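Borrelidin polyketide synthase, type I (Streptomyces parvulus, PDB 6OBT) probably dehydrates a beta-hydroxyacyl chain carried on an acyl carrier protein to its alpha,beta-unsaturated form, as the dehydratase domain of a modular polyketide synthase that makes borrelidin. Local coordinates at residues A48-L51 against Q55-W58; H139-R142 against S146-T149; T266-L271 against L290-I295; V273-D276 against S281-A284. All blocks are in the same frame, centred on the assembly; numbering follows the deposited sequence.

Overall arrangement
All four contacts are built on strands of what is most likely the double-hotdog fold of polyketide synthase dehydratases. Interaction 1 comes first in the chain and interaction 2 second; each is an antiparallel hairpin, their centres are about 17 Å apart, and both touch the second subunit, so this half of the chain contributes to the dimer. Interactions 3 and 4 lie later in the sequence, with centres about 11 Å from each other and 27 to 33 Å from the first two. They share strand 270-276, and the hairpin of interaction 4 falls between the two segments of interaction 3. A284 links them through backbone bonds to V292 and L293.

Interaction 1 (A48-L51 against Q55-W58); sequences AVDL and QRVW
V49 and V57 form the hydrogen-bonded pair at the middle of an antiparallel hairpin, and here the backbones are closely joined. V49 N makes a short bond of 2.6 Å to V57 O, and V57 N returns one of 2.9 Å to V49 O. The tighter side-chain packing lies to either side of this pair. On the face of the two valines, CD1 of L51 slants across V57 and stops 3.9 Å from its CG2. On the opposite face, CB of A48 sits over the five-membered ring of W58, 4.0 Å from the centroid, in a CH-pi contact. Toward the turn this face becomes polar and partly exposed. There D50 and R56 run side by side, and a salt bridge of 2.7 Å joins D50 OD1 to R56 NE, with carboxylate and guanidinium planes 53° apart. A bend at chi3 of R56 (52°) turns its guanidinium so that CZ2 of W58 lies over one face. R141 of the second subunit is a further salt-bridge partner of D50, through OD2. Strands 47-50 and 55-62 lie between strand 38-39 and strand 119-127, and W58 NE1 is bonded to Q96 OE1 at the end of helix 83-97.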
ATOM      1  N   ALA A  48       4.598  -3.355   4.314  1.00 34.35           N
ATOM      2  CA  ALA A  48       3.605  -2.580   5.040  1.00 36.43           C
ATOM      3  C   ALA A  48       3.487  -1.200   4.412  1.00 37.88           C
ATOM      4  O   ALA A  48       4.493  -0.599   4.021  1.00 42.61           O
ATOM      5  CB  ALA A  48       3.980  -2.427   6.528  1.00 38.47           C
ATOM      6  N   VAL A  49       2.257  -0.698   4.331  1.00 38.83           N
ATOM      7  CA  VAL A  49       1.953   0.586   3.706  1.00 35.15           C
ATOM      8  C   VAL A  49       1.341   1.479   4.776  1.00 36.51           C
ATOM      9  O   VAL A  49       0.147   1.362   5.080  1.00 37.26           O
ATOM     10  CB  VAL A  49       1.000   0.442   2.514  1.00 35.89           C
ATOM     11  CG1 VAL A  49       0.909   1.764   1.743  1.00 36.99           C
ATOM     12  CG2 VAL A  49       1.450  -0.673   1.601  1.00 38.41           C
ATOM     13  N   ASP A  50       2.142   2.394   5.331  1.00 38.66           N
ATOM     14  CA  ASP A  50       1.585   3.441   6.175  1.00 38.42           C
ATOM     15  C   ASP A  50       0.799   4.414   5.320  1.00 41.71           C
ATOM     16  O   ASP A  50       1.243   4.819   4.244  1.00 39.68           O
ATOM     17  CB  ASP A  50       2.684   4.209   6.921  1.00 39.41           C
ATOM     18  CG  ASP A  50       3.402   3.360   7.957  1.00 64.47           C
ATOM     19  OD1 ASP A  50       2.725   2.715   8.784  1.00 71.05           O
ATOM     20  OD2 ASP A  50       4.652   3.347   7.944  1.00 74.97           O
ATOM     21  N   LEU A  51      -0.355   4.822   5.823  1.00 38.44           N
ATOM     22  CA  LEU A  51      -1.210   5.742   5.109  1.00 39.62           C
ATOM     23  C   LEU A  51      -1.528   6.940   5.988  1.00 42.99           C
ATOM     24  O   LEU A  51      -1.515   6.832   7.219  1.00 43.52           O
ATOM     25  CB  LEU A  51      -2.514   5.054   4.701  1.00 41.18           C
ATOM     26  CG  LEU A  51      -2.327   3.936   3.681  1.00 45.87           C
ATOM     27  CD1 LEU A  51      -3.615   3.157   3.570  1.00 39.92           C
ATOM     28  CD2 LEU A  51      -1.932   4.558   2.334  1.00 47.59           C
ATOM     29  N   GLN A  55      -4.218   4.838   9.060  1.00 44.37           N
ATOM     30  CA  GLN A  55      -4.285   3.440   8.676  1.00 41.18           C
ATOM     31  C   GLN A  55      -2.909   2.906   8.335  1.00 34.63           C
ATOM     32  O   GLN A  55      -2.037   3.634   7.854  1.00 37.37           O
ATOM     33  CB  GLN A  55      -5.190   3.247   7.459  1.00 49.84           C
ATOM     34  CG  GLN A  55      -6.630   2.978   7.790  1.00 60.23           C
ATOM     35  CD  GLN A  55      -7.409   2.464   6.600  1.00 60.99           C
ATOM     36  OE1 GLN A  55      -7.037   2.697   5.445  1.00 63.07           O
ATOM     37  NE2 GLN A  55      -8.503   1.764   6.874  1.00 54.92           N
ATOM     38  N   ARG A  56      -2.742   1.608   8.553  1.00 29.58           N
ATOM     39  CA  ARG A  56      -1.561   0.876   8.124  1.00 34.04           C
ATOM     40  C   ARG A  56      -2.040  -0.406   7.471  1.00 30.81           C
ATOM     41  O   ARG A  56      -2.891  -1.103   8.037  1.00 34.62           O
ATOM     42  CB  ARG A  56      -0.619   0.541   9.285  1.00 38.34           C
ATOM     43  CG  ARG A  56      -0.117   1.729  10.091  1.00 58.05           C
ATOM     44  CD  ARG A  56       1.004   1.285  11.033  1.00 67.44           C
ATOM     45  NE  ARG A  56       2.050   0.545  10.324  1.00 72.58           N
ATOM     46  CZ  ARG A  56       3.095  -0.025  10.915  1.00 79.76           C
ATOM     47  NH1 ARG A  56       3.235   0.049  12.234  1.00 79.76           N
ATOM     48  NH2 ARG A  56       3.998  -0.676  10.189  1.00 81.55           N
ATOM     49  N   VAL A  57      -1.473  -0.740   6.319  1.00 30.08           N
ATOM     50  CA  VAL A  57      -1.907  -1.911   5.563  1.00 33.79           C
ATOM     51  C   VAL A  57      -0.712  -2.822   5.339  1.00 35.57           C
ATOM     52  O   VAL A  57       0.331  -2.369   4.857  1.00 40.85           O
ATOM     53  CB  VAL A  57      -2.550  -1.515   4.224  1.00 30.87           C
ATOM     54  CG1 VAL A  57      -2.940  -2.775   3.430  1.00 31.57           C
ATOM     55  CG2 VAL A  57      -3.776  -0.649   4.467  1.00 30.75           C
ATOM     56  N   TRP A  58      -0.857  -4.098   5.702  1.00 25.94           N
ATOM     57  CA  TRP A  58       0.127  -5.115   5.361  1.00 30.52           C
ATOM     58  C   TRP A  58      -0.363  -5.835   4.111  1.00 29.40           C
ATOM     59  O   TRP A  58      -1.559  -6.110   3.973  1.00 29.66           O
ATOM     60  CB  TRP A  58       0.342  -6.123   6.513  1.00 29.26           C
ATOM     61  CG  TRP A  58       1.177  -5.572   7.662  1.00 35.53           C
ATOM     62  CD1 TRP A  58       2.489  -5.859   7.954  1.00 34.21           C
ATOM     63  CD2 TRP A  58       0.744  -4.637   8.650  1.00 36.09           C
ATOM     64  NE1 TRP A  58       2.890  -5.158   9.078  1.00 36.05           N
ATOM     65  CE2 TRP A  58       1.833  -4.405   9.520  1.00 33.76           C
ATOM     66  CE3 TRP A  58      -0.464  -3.960   8.880  1.00 41.37           C
ATOM     67  CZ2 TRP A  58       1.751  -3.521  10.595  1.00 43.55           C
ATOM     68  CZ3 TRP A  58      -0.541  -3.087   9.959  1.00 44.72           C
ATOM     69  CH2 TRP A  58       0.560  -2.876  10.798  1.00 44.43           C
TER

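Interaction 2 (H139-R142 against S146-T149); sequences HSRR and SWVT
S140 and V148 hold the two strands together with a reciprocal pair of backbone bonds: S140 N to V148 O at 3.0 Å and V148 N to S140 O at 2.9 Å. Two waters extend the polar contact at either end. Water 1 links H139 ND1 and T149 OG1, whose side chains run alongside each other and are too far apart to bond directly; it sits at the edge of the imidazole, in its plane, while H139 NE2 is hydrogen-bonded to S137 OG. Toward the turn, water 2 accepts from R142 N and donates to S146 O, joining the two segments beyond the last direct backbone bond. Outward from this framework comes the packing of R141 on W147. CB of R141 lies over one face of the indole, 3.6 Å from the centroid of the six-membered ring and 11° off its normal, a clear CH-pi contact. With CG anti to the backbone N (chi1 -174°) and a bend at chi3, the arginine then runs on over the same ring system: CD is 3.7 Å from W147 CE2, and the guanidinium settles 25° from the ring plane, its NH1 3.6 Å from W147 NE1. Beyond the indole, R141 NH2 is bonded to Q120 OE1 and salt-bridged to D50 OD2 of the second subunit, which helps to fix the end of the side chain. S140 OG is taken up by H150 NE2. The hairpin joins strand 134-142 to strand 148-156, with strand 119-127 on the far side of the former, while L51 and P52 of the second subunit pack on W147 and H139.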
ATOM      1  N   HIS A 139      -8.405  -9.305   4.216  1.00 34.12           N
ATOM      2  CA  HIS A 139      -9.095  -9.367   2.932  1.00 33.76           C
ATOM      3  C   HIS A 139      -8.227 -10.058   1.894  1.00 33.03           C
ATOM      4  O   HIS A 139      -7.000 -10.076   1.989  1.00 33.36           O
ATOM      5  CB  HIS A 139      -9.454  -7.971   2.389  1.00 34.10           C
ATOM      6  CG  HIS A 139      -9.964  -7.028   3.431  1.00 32.18           C
ATOM      7  ND1 HIS A 139     -11.282  -6.628   3.487  1.00 35.68           N
ATOM      8  CD2 HIS A 139      -9.337  -6.408   4.459  1.00 32.39           C
ATOM      9  CE1 HIS A 139     -11.443  -5.797   4.503  1.00 35.08           C
ATOM     10  NE2 HIS A 139     -10.279  -5.653   5.113  1.00 35.41           N
ATOM     11  N   SER A 140      -8.877 -10.570   0.854  1.00 36.17           N
ATOM     12  CA  SER A 140      -8.149 -11.149  -0.258  1.00 32.71           C
ATOM     13  C   SER A 140      -8.861 -10.796  -1.547  1.00 38.32           C
ATOM     14  O   SER A 140     -10.029 -10.398  -1.542  1.00 38.76           O
ATOM     15  CB  SER A 140      -8.007 -12.658  -0.113  1.00 36.41           C
ATOM     16  OG  SER A 140      -9.148 -13.322  -0.632  1.00 40.92           O
ATOM     17  N   ARG A 141      -8.125 -10.916  -2.652  1.00 37.51           N
ATOM     18  CA  ARG A 141      -8.684 -10.664  -3.968  1.00 41.06           C
ATOM     19  C   ARG A 141      -7.946 -11.509  -4.992  1.00 47.18           C
ATOM     20  O   ARG A 141      -6.713 -11.459  -5.072  1.00 45.04           O
ATOM     21  CB  ARG A 141      -8.593  -9.187  -4.343  1.00 39.30           C
ATOM     22  CG  ARG A 141      -9.304  -8.870  -5.645  1.00 48.76           C
ATOM     23  CD  ARG A 141      -9.225  -7.405  -5.947  1.00 53.72           C
ATOM     24  NE  ARG A 141      -7.883  -7.031  -6.374  1.00 61.05           N
ATOM     25  CZ  ARG A 141      -7.556  -5.825  -6.830  1.00 66.01           C
ATOM     26  NH1 ARG A 141      -8.478  -4.874  -6.914  1.00 71.37           N
ATOM     27  NH2 ARG A 141      -6.307  -5.573  -7.198  1.00 58.11           N
ATOM     28  N   ARG A 142      -8.705 -12.290  -5.753  1.00 53.47           N
ATOM     29  CA  ARG A 142      -8.207 -12.951  -6.950  1.00 64.78           C
ATOM     30  C   ARG A 142      -8.301 -11.996  -8.134  1.00 69.81           C
ATOM     31  O   ARG A 142      -9.024 -10.997  -8.098  1.00 69.44           O
ATOM     32  CB  ARG A 142      -8.990 -14.233  -7.231  1.00 74.95           C
ATOM     33  CG  ARG A 142      -9.229 -15.060  -5.998  1.00 79.00           C
ATOM     34  CD  ARG A 142      -9.807 -16.425  -6.324  1.00 88.63           C
ATOM     35  NE  ARG A 142     -10.258 -17.085  -5.103  1.00 90.89           N
ATOM     36  CZ  ARG A 142      -9.512 -17.912  -4.375  1.00 90.26           C
ATOM     37  NH1 ARG A 142      -8.273 -18.205  -4.748  1.00 88.80           N
ATOM     38  NH2 ARG A 142     -10.013 -18.455  -3.274  1.00 91.62           N
ATOM     39  N   SER A 146     -13.461  -9.667  -6.846  1.00 74.02           N
ATOM     40  CA  SER A 146     -13.665  -8.555  -5.928  1.00 66.79           C
ATOM     41  C   SER A 146     -13.032  -8.876  -4.582  1.00 52.70           C
ATOM     42  O   SER A 146     -12.609 -10.009  -4.325  1.00 56.87           O
ATOM     43  CB  SER A 146     -15.160  -8.256  -5.752  1.00 73.91           C
ATOM     44  OG  SER A 146     -15.849  -8.287  -6.993  1.00 84.85           O
ATOM     45  N   TRP A 147     -12.987  -7.870  -3.708  1.00 47.37           N
ATOM     46  CA  TRP A 147     -12.413  -8.081  -2.382  1.00 42.64           C
ATOM     47  C   TRP A 147     -13.345  -8.942  -1.538  1.00 45.85           C
ATOM     48  O   TRP A 147     -14.569  -8.828  -1.626  1.00 47.48           O
ATOM     49  CB  TRP A 147     -12.140  -6.739  -1.680  1.00 45.88           C
ATOM     50  CG  TRP A 147     -10.966  -6.048  -2.269  1.00 45.00           C
ATOM     51  CD1 TRP A 147     -10.984  -5.007  -3.153  1.00 48.17           C
ATOM     52  CD2 TRP A 147      -9.585  -6.372  -2.061  1.00 40.43           C
ATOM     53  NE1 TRP A 147      -9.701  -4.656  -3.498  1.00 43.21           N
ATOM     54  CE2 TRP A 147      -8.824  -5.485  -2.853  1.00 39.95           C
ATOM     55  CE3 TRP A 147      -8.918  -7.329  -1.291  1.00 40.71           C
ATOM     56  CZ2 TRP A 147      -7.435  -5.524  -2.891  1.00 41.08           C
ATOM     57  CZ3 TRP A 147      -7.537  -7.363  -1.328  1.00 40.58           C
ATOM     58  CH2 TRP A 147      -6.811  -6.467  -2.125  1.00 39.44           C
ATOM     59  N   VAL A 148     -12.753  -9.824  -0.731  1.00 39.31           N
ATOM     60  CA  VAL A 148     -13.493 -10.720   0.155  1.00 46.23           C
ATOM     61  C   VAL A 148     -12.952 -10.516   1.556  1.00 39.44           C
ATOM     62  O   VAL A 148     -11.733 -10.503   1.750  1.00 39.14           O
ATOM     63  CB  VAL A 148     -13.363 -12.205  -0.249  1.00 47.85           C
ATOM     64  CG1 VAL A 148     -14.059 -13.093   0.782  1.00 44.27           C
ATOM     65  CG2 VAL A 148     -13.954 -12.443  -1.625  1.00 49.29           C
ATOM     66  N   THR A 149     -13.846 -10.347   2.526  1.00 38.29           N
ATOM     67  CA  THR A 149     -13.429 -10.143   3.912  1.00 34.39           C
ATOM     68  C   THR A 149     -13.343 -11.494   4.616  1.00 36.25           C
ATOM     69  O   THR A 149     -14.328 -12.244   4.668  1.00 40.60           O
ATOM     70  CB  THR A 149     -14.396  -9.215   4.650  1.00 42.42           C
ATOM     71  OG1 THR A 149     -14.584  -8.004   3.903  1.00 44.66           O
ATOM     72  CG2 THR A 149     -13.863  -8.891   6.064  1.00 37.52           C
TER
HETATM   73  O   HOH W   1     -13.430  -7.099   1.468  1.00 41.09           O
HETATM   74  O   HOH W   2     -11.540 -12.247  -5.613  1.00 73.40           O

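Interaction 3 (T266-L271 against L290-I295); sequences TGVTSL and LPVLTI
V268 and V292 meet tip to tip, CG2 of each 3.8 Å from the other, in a small apolar contact between a loop and a strand. L271 comes in at a slant to the same valine: its CD2 is 3.7 Å from V292 CG1 and 3.8 Å from V292 CB. V292 therefore offers both methyls to the two partners. Its CG1 stands anti to the backbone N (chi1 177°), which brings that branch against both L271 CD2 and V268 CG2, 3.9 Å from the latter. The next shell probably sets the direction of V292. A classic beta bulge places V292 and L293 together opposite the single residue A284, and backbone bonds from the two residues to A284 hold the bulge in place. D286 touches both V268 and V292, and A284 lies against L271. In the segment 266-271, S270 OG is bonded to E287 OE2, and backbone bonds tie T269 to L215 and L271 to I213. The contact thus spans strand 281-286, which lies between strands 270-276 and 291-301. From helix 228-236, L230 packs on L271 and F231 on L293, while strand 254-263 borders strand 291-301 on its other side.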
ATOM      1  N   THR A 266       8.521 -15.775  19.694  1.00 38.63           N
ATOM      2  CA  THR A 266       8.570 -16.146  18.288  1.00 35.94           C
ATOM      3  C   THR A 266       9.641 -17.211  18.064  1.00 38.48           C
ATOM      4  O   THR A 266      10.534 -17.413  18.894  1.00 41.61           O
ATOM      5  CB  THR A 266       8.839 -14.923  17.412  1.00 39.60           C
ATOM      6  OG1 THR A 266      10.116 -14.369  17.749  1.00 38.76           O
ATOM      7  CG2 THR A 266       7.765 -13.873  17.648  1.00 36.03           C
ATOM      8  N   GLY A 267       9.526 -17.914  16.944  1.00 30.83           N
ATOM      9  CA  GLY A 267      10.478 -18.950  16.586  1.00 38.69           C
ATOM     10  C   GLY A 267      10.321 -20.279  17.301  1.00 40.09           C
ATOM     11  O   GLY A 267      11.200 -21.141  17.171  1.00 41.53           O
ATOM     12  N   VAL A 268       9.231 -20.486  18.038  1.00 36.92           N
ATOM     13  CA  VAL A 268       9.039 -21.743  18.760  1.00 36.31           C
ATOM     14  C   VAL A 268       8.649 -22.849  17.785  1.00 42.19           C
ATOM     15  O   VAL A 268       7.786 -22.659  16.919  1.00 35.54           O
ATOM     16  CB  VAL A 268       7.977 -21.563  19.856  1.00 40.88           C
ATOM     17  CG1 VAL A 268       7.771 -22.836  20.621  1.00 38.84           C
ATOM     18  CG2 VAL A 268       8.375 -20.427  20.798  1.00 40.99           C
ATOM     19  N   THR A 269       9.274 -24.026  17.930  1.00 38.99           N
ATOM     20  CA  THR A 269       8.975 -25.152  17.051  1.00 43.19           C
ATOM     21  C   THR A 269       8.308 -26.321  17.764  1.00 43.78           C
ATOM     22  O   THR A 269       7.884 -27.269  17.092  1.00 44.63           O
ATOM     23  CB  THR A 269      10.255 -25.667  16.372  1.00 50.18           C
ATOM     24  OG1 THR A 269      11.172 -26.130  17.371  1.00 50.96           O
ATOM     25  CG2 THR A 269      10.926 -24.579  15.538  1.00 50.45           C
ATOM     26  N   SER A 270       8.214 -26.292  19.094  1.00 41.91           N
ATOM     27  CA  SER A 270       7.617 -27.378  19.858  1.00 49.57           C
ATOM     28  C   SER A 270       6.902 -26.804  21.072  1.00 49.86           C
ATOM     29  O   SER A 270       7.457 -25.956  21.775  1.00 46.40           O
ATOM     30  CB  SER A 270       8.674 -28.395  20.304  1.00 55.94           C
ATOM     31  OG  SER A 270       8.107 -29.351  21.181  1.00 63.62           O
ATOM     32  N   LEU A 271       5.679 -27.282  21.327  1.00 45.27           N
ATOM     33  CA  LEU A 271       4.834 -26.696  22.360  1.00 44.41           C
ATOM     34  C   LEU A 271       4.317 -27.747  23.336  1.00 43.22           C
ATOM     35  O   LEU A 271       4.084 -28.904  22.973  1.00 51.40           O
ATOM     36  CB  LEU A 271       3.620 -25.994  21.785  1.00 44.14           C
ATOM     37  CG  LEU A 271       3.897 -24.797  20.889  1.00 44.85           C
ATOM     38  CD1 LEU A 271       2.610 -24.473  20.157  1.00 51.31           C
ATOM     39  CD2 LEU A 271       4.368 -23.634  21.727  1.00 42.76           C
ATOM     40  N   LEU A 290       8.573 -22.043  29.202  1.00 50.57           N
ATOM     41  CA  LEU A 290       8.392 -20.603  29.091  1.00 44.31           C
ATOM     42  C   LEU A 290       7.137 -20.307  28.280  1.00 38.48           C
ATOM     43  O   LEU A 290       6.830 -21.034  27.336  1.00 37.65           O
ATOM     44  CB  LEU A 290       9.597 -19.969  28.428  1.00 50.81           C
ATOM     45  CG  LEU A 290      10.884 -20.047  29.241  1.00 53.19           C
ATOM     46  CD1 LEU A 290      11.939 -19.195  28.566  1.00 52.51           C
ATOM     47  CD2 LEU A 290      10.662 -19.625  30.707  1.00 51.90           C
ATOM     48  N   PRO A 291       6.381 -19.268  28.635  1.00 33.75           N
ATOM     49  CA  PRO A 291       5.104 -19.033  27.955  1.00 34.57           C
ATOM     50  C   PRO A 291       5.324 -18.715  26.479  1.00 34.47           C
ATOM     51  O   PRO A 291       6.344 -18.133  26.096  1.00 32.30           O
ATOM     52  CB  PRO A 291       4.521 -17.834  28.719  1.00 36.29           C
ATOM     53  CG  PRO A 291       5.170 -17.889  30.043  1.00 41.46           C
ATOM     54  CD  PRO A 291       6.564 -18.368  29.785  1.00 37.62           C
ATOM     55  N   VAL A 292       4.379 -19.161  25.644  1.00 36.90           N
ATOM     56  CA  VAL A 292       4.423 -18.914  24.200  1.00 35.43           C
ATOM     57  C   VAL A 292       3.101 -18.304  23.742  1.00 36.29           C
ATOM     58  O   VAL A 292       3.085 -17.292  23.033  1.00 34.14           O
ATOM     59  CB  VAL A 292       4.717 -20.202  23.396  1.00 35.35           C
ATOM     60  CG1 VAL A 292       4.685 -19.912  21.860  1.00 29.19           C
ATOM     61  CG2 VAL A 292       6.045 -20.833  23.799  1.00 37.00           C
ATOM     62  N   LEU A 293       1.976 -18.906  24.130  1.00 33.32           N
ATOM     63  CA  LEU A 293       0.705 -18.470  23.568  1.00 34.50           C
ATOM     64  C   LEU A 293      -0.420 -18.629  24.575  1.00 40.38           C
ATOM     65  O   LEU A 293      -0.481 -19.633  25.301  1.00 41.71           O
ATOM     66  CB  LEU A 293       0.387 -19.252  22.280  1.00 36.85           C
ATOM     67  CG  LEU A 293      -0.985 -19.132  21.609  1.00 41.29           C
ATOM     68  CD1 LEU A 293      -1.078 -17.850  20.774  1.00 34.87           C
ATOM     69  CD2 LEU A 293      -1.269 -20.367  20.749  1.00 39.09           C
ATOM     70  N   THR A 294      -1.308 -17.629  24.613  1.00 29.97           N
ATOM     71  CA  THR A 294      -2.575 -17.730  25.335  1.00 40.06           C
ATOM     72  C   THR A 294      -3.727 -17.320  24.426  1.00 39.06           C
ATOM     73  O   THR A 294      -3.627 -16.326  23.697  1.00 40.72           O
ATOM     74  CB  THR A 294      -2.570 -16.862  26.611  1.00 50.45           C
ATOM     75  OG1 THR A 294      -2.100 -15.544  26.306  1.00 56.72           O
ATOM     76  CG2 THR A 294      -1.655 -17.466  27.656  1.00 48.43           C
ATOM     77  N   ILE A 295      -4.813 -18.093  24.475  1.00 37.20           N
ATOM     78  CA  ILE A 295      -6.094 -17.747  23.857  1.00 38.66           C
ATOM     79  C   ILE A 295      -7.133 -17.689  24.970  1.00 38.23           C
ATOM     80  O   ILE A 295      -7.496 -18.724  25.547  1.00 45.62           O
ATOM     81  CB  ILE A 295      -6.521 -18.745  22.773  1.00 42.34           C
ATOM     82  CG1 ILE A 295      -5.431 -18.945  21.722  1.00 41.43           C
ATOM     83  CG2 ILE A 295      -7.801 -18.278  22.095  1.00 43.15           C
ATOM     84  CD1 ILE A 295      -5.805 -20.062  20.693  1.00 38.57           C
TER

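Interaction 4 (V273-D276 against S281-A284); sequences VRID and SWQA
I275 lies side by side with W282, and its atoms can be followed outward along the indole. CB leaves toward the face shared with W282, with S281 O 4.1 Å away. From there the branches part. CG2, anti to the backbone N, passes over the six-membered ring with W282 CZ2 3.9 Å away. CG1, placed beside the backbone N (chi1 -53°), stands above the five-membered ring in a CH-pi contact, 3.8 Å from the centroid and 18° off the normal. At the tip, CD1 comes to 3.2 Å from W282 NE1 and 3.6 Å from W282 CE2, a tight fit. The indole N-H is engaged with the backbone oxygen of A234, which would help to fix the ring against the isoleucine. V273 CG1 adds a looser contact at the pyrrole end, 4.0 Å from W282 CD1. Behind this apolar face the two strands are joined by two reciprocal pairs of backbone bonds, between R274 and Q283 and between D276 and S281. The other face is polar: the aliphatic part of R274 runs beside Q283, and R274 NH1 forms a salt bridge with D208 OD2. The hairpin pairs strand 270-276 with strand 281-286. Strand 208-214 flanks the first and strand 291-301 the second, with I295 and L298 against W282 and V238 touching both I275 and W282.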
ATOM      1  N   VAL A 273       0.864 -27.843  25.598  1.00 45.74           N
ATOM      2  CA  VAL A 273      -0.417 -27.172  25.415  1.00 45.84           C
ATOM      3  C   VAL A 273      -1.396 -27.659  26.473  1.00 48.47           C
ATOM      4  O   VAL A 273      -1.440 -28.853  26.787  1.00 54.90           O
ATOM      5  CB  VAL A 273      -0.960 -27.419  23.991  1.00 45.99           C
ATOM      6  CG1 VAL A 273      -2.257 -26.666  23.761  1.00 49.57           C
ATOM      7  CG2 VAL A 273       0.076 -27.002  22.957  1.00 43.47           C
ATOM      8  N   ARG A 274      -2.179 -26.734  27.025  1.00 49.37           N
ATOM      9  CA  ARG A 274      -3.228 -27.065  27.983  1.00 48.59           C
ATOM     10  C   ARG A 274      -4.516 -26.411  27.530  1.00 56.03           C
ATOM     11  O   ARG A 274      -4.564 -25.185  27.382  1.00 48.11           O
ATOM     12  CB  ARG A 274      -2.890 -26.600  29.409  1.00 46.95           C
ATOM     13  CG  ARG A 274      -4.092 -26.836  30.358  1.00 52.11           C
ATOM     14  CD  ARG A 274      -3.764 -26.529  31.810  1.00 56.20           C
ATOM     15  NE  ARG A 274      -3.065 -27.636  32.447  1.00 63.20           N
ATOM     16  CZ  ARG A 274      -3.625 -28.499  33.291  1.00 77.96           C
ATOM     17  NH1 ARG A 274      -4.912 -28.403  33.596  1.00 88.25           N
ATOM     18  NH2 ARG A 274      -2.896 -29.467  33.835  1.00 74.68           N
ATOM     19  N   ILE A 275      -5.552 -27.222  27.314  1.00 57.12           N
ATOM     20  CA  ILE A 275      -6.840 -26.765  26.801  1.00 55.46           C
ATOM     21  C   ILE A 275      -7.892 -26.994  27.877  1.00 56.51           C
ATOM     22  O   ILE A 275      -7.989 -28.095  28.435  1.00 57.53           O
ATOM     23  CB  ILE A 275      -7.224 -27.496  25.497  1.00 55.00           C
ATOM     24  CG1 ILE A 275      -6.090 -27.389  24.470  1.00 50.68           C
ATOM     25  CG2 ILE A 275      -8.541 -26.948  24.924  1.00 55.88           C
ATOM     26  CD1 ILE A 275      -6.420 -28.016  23.123  1.00 54.21           C
ATOM     27  N   ASP A 276      -8.692 -25.967  28.151  1.00 59.33           N
ATOM     28  CA  ASP A 276      -9.764 -26.032  29.149  1.00 67.74           C
ATOM     29  C   ASP A 276     -11.102 -25.782  28.469  1.00 74.31           C
ATOM     30  O   ASP A 276     -11.416 -24.623  28.140  1.00 74.42           O
ATOM     31  CB  ASP A 276      -9.527 -25.007  30.263  1.00 66.65           C
ATOM     32  CG  ASP A 276     -10.738 -24.820  31.194  1.00 73.53           C
ATOM     33  OD1 ASP A 276     -10.673 -23.921  32.061  1.00 78.57           O
ATOM     34  OD2 ASP A 276     -11.742 -25.555  31.091  1.00 77.93           O
ATOM     35  N   SER A 281     -10.406 -22.357  26.485  1.00 52.09           N
ATOM     36  CA  SER A 281      -9.188 -21.569  26.536  1.00 46.92           C
ATOM     37  C   SER A 281      -7.953 -22.446  26.344  1.00 53.39           C
ATOM     38  O   SER A 281      -7.947 -23.643  26.647  1.00 53.11           O
ATOM     39  CB  SER A 281      -9.091 -20.826  27.871  1.00 53.30           C
ATOM     40  OG  SER A 281      -9.210 -21.751  28.956  1.00 55.59           O
ATOM     41  N   TRP A 282      -6.890 -21.809  25.859  1.00 47.88           N
ATOM     42  CA  TRP A 282      -5.628 -22.448  25.519  1.00 43.92           C
ATOM     43  C   TRP A 282      -4.499 -21.758  26.264  1.00 41.50           C
ATOM     44  O   TRP A 282      -4.482 -20.530  26.381  1.00 47.00           O
ATOM     45  CB  TRP A 282      -5.332 -22.343  24.009  1.00 40.65           C
ATOM     46  CG  TRP A 282      -5.891 -23.426  23.112  1.00 41.40           C
ATOM     47  CD1 TRP A 282      -5.168 -24.336  22.394  1.00 43.63           C
ATOM     48  CD2 TRP A 282      -7.270 -23.670  22.794  1.00 42.83           C
ATOM     49  NE1 TRP A 282      -6.011 -25.156  21.683  1.00 42.49           N
ATOM     50  CE2 TRP A 282      -7.306 -24.772  21.914  1.00 50.51           C
ATOM     51  CE3 TRP A 282      -8.478 -23.080  23.184  1.00 48.81           C
ATOM     52  CZ2 TRP A 282      -8.503 -25.279  21.396  1.00 55.29           C
ATOM     53  CZ3 TRP A 282      -9.672 -23.589  22.671  1.00 48.78           C
ATOM     54  CH2 TRP A 282      -9.669 -24.678  21.790  1.00 53.71           C
ATOM     55  N   GLN A 283      -3.548 -22.551  26.739  1.00 40.61           N
ATOM     56  CA  GLN A 283      -2.249 -22.060  27.174  1.00 39.48           C
ATOM     57  C   GLN A 283      -1.207 -22.929  26.498  1.00 46.10           C
ATOM     58  O   GLN A 283      -1.350 -24.157  26.462  1.00 44.01           O
ATOM     59  CB  GLN A 283      -2.061 -22.148  28.708  1.00 45.36           C
ATOM     60  CG  GLN A 283      -3.051 -21.382  29.545  1.00 48.32           C
ATOM     61  CD  GLN A 283      -3.071 -21.882  30.963  1.00 61.46           C
ATOM     62  OE1 GLN A 283      -2.424 -21.311  31.831  1.00 64.23           O
ATOM     63  NE2 GLN A 283      -3.801 -22.965  31.207  1.00 68.92           N
ATOM     64  N   ALA A 284      -0.163 -22.307  25.971  1.00 39.14           N
ATOM     65  CA  ALA A 284       0.950 -23.058  25.405  1.00 44.29           C
ATOM     66  C   ALA A 284       2.275 -22.537  25.940  1.00 38.46           C
ATOM     67  O   ALA A 284       2.469 -21.326  26.070  1.00 37.77           O
ATOM     68  CB  ALA A 284       0.959 -22.990  23.889  1.00 40.26           C
TER